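PDB 2QW5: xylose isomerase-like TIM barrel from Anabaena variabilis ATCC 29413, which binds a zinc ion and D-xylose at the mouth of its barrel and is probably an isomerase or epimerase acting on sugars or sugar phosphates. Local coordinates for residues A181-T186 and V214-H219. Residues are numbered along the deposited sequence; the frame is centred on the assembly and turned at random.
With ZN (zinc ion), chain D; XLS (D-xylose), chain C.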
ATOM      1  N   ALA A 181       3.854  -4.472  32.350  1.00 15.61           N
ATOM      2  CA  ALA A 181       3.206  -3.137  32.180  1.00 15.35           C
ATOM      3  C   ALA A 181       2.696  -2.975  30.763  1.00 17.43           C
ATOM      4  O   ALA A 181       3.450  -2.589  29.888  1.00 13.93           O
ATOM      5  CB  ALA A 181       4.168  -2.028  32.547  1.00 14.34           C
ATOM      6  N   ILE A 182       1.400  -3.293  30.548  1.00 16.84           N
ATOM      7  CA  ILE A 182       0.731  -3.177  29.250  1.00 16.33           C
ATOM      8  C   ILE A 182       0.504  -1.703  28.933  1.00 17.43           C
ATOM      9  O   ILE A 182       0.098  -0.927  29.795  1.00 16.28           O
ATOM     10  CB  ILE A 182      -0.631  -3.911  29.190  1.00 15.20           C
ATOM     11  CG1 ILE A 182      -0.505  -5.402  29.532  1.00 16.19           C
ATOM     12  CG2 ILE A 182      -1.245  -3.801  27.774  1.00 14.43           C
ATOM     13  CD1 ILE A 182      -1.909  -6.157  29.726  1.00 18.58           C
ATOM     14  N   GLU A 183       0.737  -1.328  27.677  1.00 17.86           N
ATOM     15  CA  GLU A 183       0.699   0.069  27.260  1.00 17.22           C
ATOM     16  C   GLU A 183      -0.517   0.428  26.389  1.00 15.20           C
ATOM     17  O   GLU A 183      -0.712  -0.174  25.337  1.00 15.39           O
ATOM     18  CB  GLU A 183       1.997   0.381  26.483  1.00 17.12           C
ATOM     19  CG  GLU A 183       2.197   1.879  26.210  1.00 17.23           C
ATOM     20  CD  GLU A 183       3.438   2.185  25.398  1.00 24.08           C
ATOM     21  OE1 GLU A 183       3.978   1.235  24.763  1.00 26.05           O
ATOM     22  OE2 GLU A 183       3.841   3.395  25.411  1.00 17.81           O
ATOM     23  N   PRO A 184      -1.356   1.393  26.844  1.00 17.92           N
ATOM     24  CA  PRO A 184      -2.343   1.989  25.948  1.00 16.32           C
ATOM     25  C   PRO A 184      -1.533   2.812  24.951  1.00 17.73           C
ATOM     26  O   PRO A 184      -0.635   3.545  25.368  1.00 15.68           O
ATOM     27  CB  PRO A 184      -3.161   2.911  26.851  1.00 18.17           C
ATOM     28  CG  PRO A 184      -2.790   2.547  28.237  1.00 19.86           C
ATOM     29  CD  PRO A 184      -1.428   2.004  28.184  1.00 18.84           C
ATOM     30  N   ILE A 185      -1.788   2.616  23.662  1.00 16.50           N
ATOM     31  CA  ILE A 185      -1.034   3.292  22.579  1.00 15.84           C
ATOM     32  C   ILE A 185      -2.047   3.962  21.668  1.00 16.25           C
ATOM     33  O   ILE A 185      -3.062   3.366  21.372  1.00 18.65           O
ATOM     34  CB  ILE A 185      -0.178   2.269  21.810  1.00 14.05           C
ATOM     35  CG1 ILE A 185       1.027   1.855  22.666  1.00 13.38           C
ATOM     36  CG2 ILE A 185       0.330   2.813  20.462  1.00 13.18           C
ATOM     37  CD1 ILE A 185       1.859   0.709  22.124  1.00 16.29           C
ATOM     38  N   THR A 186      -1.739   5.154  21.197  1.00 16.58           N
ATOM     39  CA  THR A 186      -2.609   5.933  20.337  1.00 16.87           C
ATOM     40  C   THR A 186      -3.117   5.181  19.125  1.00 16.82           C
ATOM     41  O   THR A 186      -2.412   4.338  18.567  1.00 16.85           O
ATOM     42  CB  THR A 186      -1.929   7.249  19.833  1.00 15.96           C
ATOM     43  OG1 THR A 186      -2.855   7.965  18.999  1.00 16.84           O
ATOM     44  CG2 THR A 186      -0.640   7.000  19.039  1.00 14.68           C
ATOM     45  N   VAL A 214       1.505   0.540  32.011  1.00 14.18           N
ATOM     46  CA  VAL A 214       2.407   1.670  31.899  1.00 15.58           C
ATOM     47  C   VAL A 214       1.506   2.801  31.378  1.00 16.73           C
ATOM     48  O   VAL A 214       0.683   2.566  30.478  1.00 18.88           O
ATOM     49  CB  VAL A 214       3.603   1.454  30.958  1.00 14.95           C
ATOM     50  CG1 VAL A 214       3.184   0.804  29.613  1.00 16.22           C
ATOM     51  CG2 VAL A 214       4.343   2.771  30.786  1.00 15.76           C
ATOM     52  N   ILE A 215       1.616   3.992  31.981  1.00 15.58           N
ATOM     53  CA  ILE A 215       0.959   5.192  31.490  1.00 16.84           C
ATOM     54  C   ILE A 215       2.061   6.031  30.855  1.00 18.49           C
ATOM     55  O   ILE A 215       3.008   6.394  31.543  1.00 20.35           O
ATOM     56  CB  ILE A 215       0.234   6.000  32.587  1.00 20.79           C
ATOM     57  CG1 ILE A 215      -0.791   5.131  33.350  1.00 17.73           C
ATOM     58  CG2 ILE A 215      -0.478   7.234  31.948  1.00 11.88           C
ATOM     59  CD1 ILE A 215      -1.379   5.854  34.520  1.00 18.81           C
ATOM     60  N   ASP A 216       1.919   6.293  29.553  1.00 17.05           N
ATOM     61  CA  ASP A 216       2.844   7.096  28.724  1.00 14.79           C
ATOM     62  C   ASP A 216       2.062   8.379  28.417  1.00 15.72           C
ATOM     63  O   ASP A 216       0.939   8.299  27.866  1.00 14.63           O
ATOM     64  CB  ASP A 216       3.169   6.309  27.470  1.00 15.21           C
ATOM     65  CG  ASP A 216       3.961   7.103  26.410  1.00 18.66           C
ATOM     66  OD1 ASP A 216       3.614   8.256  26.098  1.00 24.38           O
ATOM     67  OD2 ASP A 216       4.884   6.514  25.836  1.00 22.92           O
ATOM     68  N   SER A 217       2.642   9.535  28.757  1.00 17.31           N
ATOM     69  CA  SER A 217       1.983  10.839  28.598  1.00 14.60           C
ATOM     70  C   SER A 217       1.594  11.179  27.152  1.00 16.80           C
ATOM     71  O   SER A 217       0.532  11.774  26.940  1.00 19.63           O
ATOM     72  CB  SER A 217       2.854  11.954  29.176  1.00 15.60           C
ATOM     73  OG  SER A 217       4.118  12.045  28.492  1.00 14.59           O
ATOM     74  N   ALA A 218       2.429  10.793  26.167  1.00 17.78           N
ATOM     75  CA  ALA A 218       2.111  11.014  24.727  1.00 15.41           C
ATOM     76  C   ALA A 218       0.812  10.300  24.337  1.00 17.59           C
ATOM     77  O   ALA A 218      -0.078  10.920  23.733  1.00 19.21           O
ATOM     78  CB  ALA A 218       3.245  10.536  23.824  1.00 15.06           C
ATOM     79  N   HIS A 219       0.688   9.025  24.727  1.00 15.79           N
ATOM     80  CA  HIS A 219      -0.554   8.244  24.458  1.00 14.27           C
ATOM     81  C   HIS A 219      -1.742   8.729  25.246  1.00 15.24           C
ATOM     82  O   HIS A 219      -2.873   8.744  24.690  1.00 18.90           O
ATOM     83  CB  HIS A 219      -0.362   6.742  24.628  1.00 16.26           C
ATOM     84  CG  HIS A 219       0.745   6.192  23.797  1.00 18.07           C
ATOM     85  ND1 HIS A 219       0.864   6.458  22.451  1.00 17.19           N
ATOM     86  CD2 HIS A 219       1.778   5.385  24.119  1.00 13.60           C
ATOM     87  CE1 HIS A 219       1.958   5.872  21.991  1.00 15.51           C
ATOM     88  NE2 HIS A 219       2.498   5.166  22.969  1.00 14.85           N
TER
HETATM   89 ZN    ZN D 400       5.691   4.453  25.252  0.50 24.74          ZN
HETATM   90  C1  XLS C 401       5.577   2.639  20.750  1.00 51.13           C
HETATM   91  C2  XLS C 401       5.642   1.159  21.105  1.00 50.44           C
HETATM   92  C3  XLS C 401       6.360   0.272  20.027  1.00 49.90           C
HETATM   93  C4  XLS C 401       7.205  -0.849  20.599  1.00 43.51           C
HETATM   94  O1  XLS C 401       4.490   3.521  21.052  1.00 37.62           O
HETATM   95  O2  XLS C 401       6.148   0.957  22.425  1.00 48.01           O
HETATM   96  O3  XLS C 401       7.215   0.903  19.073  1.00 53.13           O
HETATM   97  O4  XLS C 401       6.428  -1.561  21.519  1.00 39.24           O
HETATM   98  O   HOH W   1      -0.283   5.212  27.779  1.00 18.44           O
HETATM   99  O   HOH W   2       5.450   4.373  23.239  1.00 27.65           O
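Two ligands of the zinc site, Glu183 and Asp216, meet at, or just beyond, the C-terminal ends of neighbouring parallel barrel strands, with Glu183 OE2 2.1 Å and Asp216 OD2 2.3 Å from the metal. Gln247, Glu281 and a water complete the coordination. Glu183 reaches in extended, with CG anti to its backbone N (chi1 -169°); its OE1 accepts a hydrogen bond from xylose O2, so the carboxylate links metal and sugar. Asp216 OD1 caps the helix that starts at Ser217, through weak bonds from the backbone N of Ala218 and His219.

In this beta-alpha-beta unit of the TIM barrel, strands 179-182 and 211-216 are joined by the bond from Val214 N to Ile182 O (3.0 Å, 166° at the hydrogen). Two residues beyond Ile182, Pro184 has no N-H for Val214 O, which is buried without a partner against Pro184 CD (3.2 Å); further on, a water accepts from Asp216 N and donates to Pro184 O. Val214 CG1 packs on Glu183 CB at 3.4 Å, against the stem of the metal-binding side chain.

His219, on the first helical turn, lays one ring face over Ile185 CA, a CH-pi contact 3.7 Å from the centroid. Glu183 OE2 lies at the ring edge, 3.1 Å from His219 CD2, the carboxylate and ring planes 70° apart. Xylose O1, also near the ring plane but on the CE1 flank, accepts a bent hydrogen bond from His219 NE2.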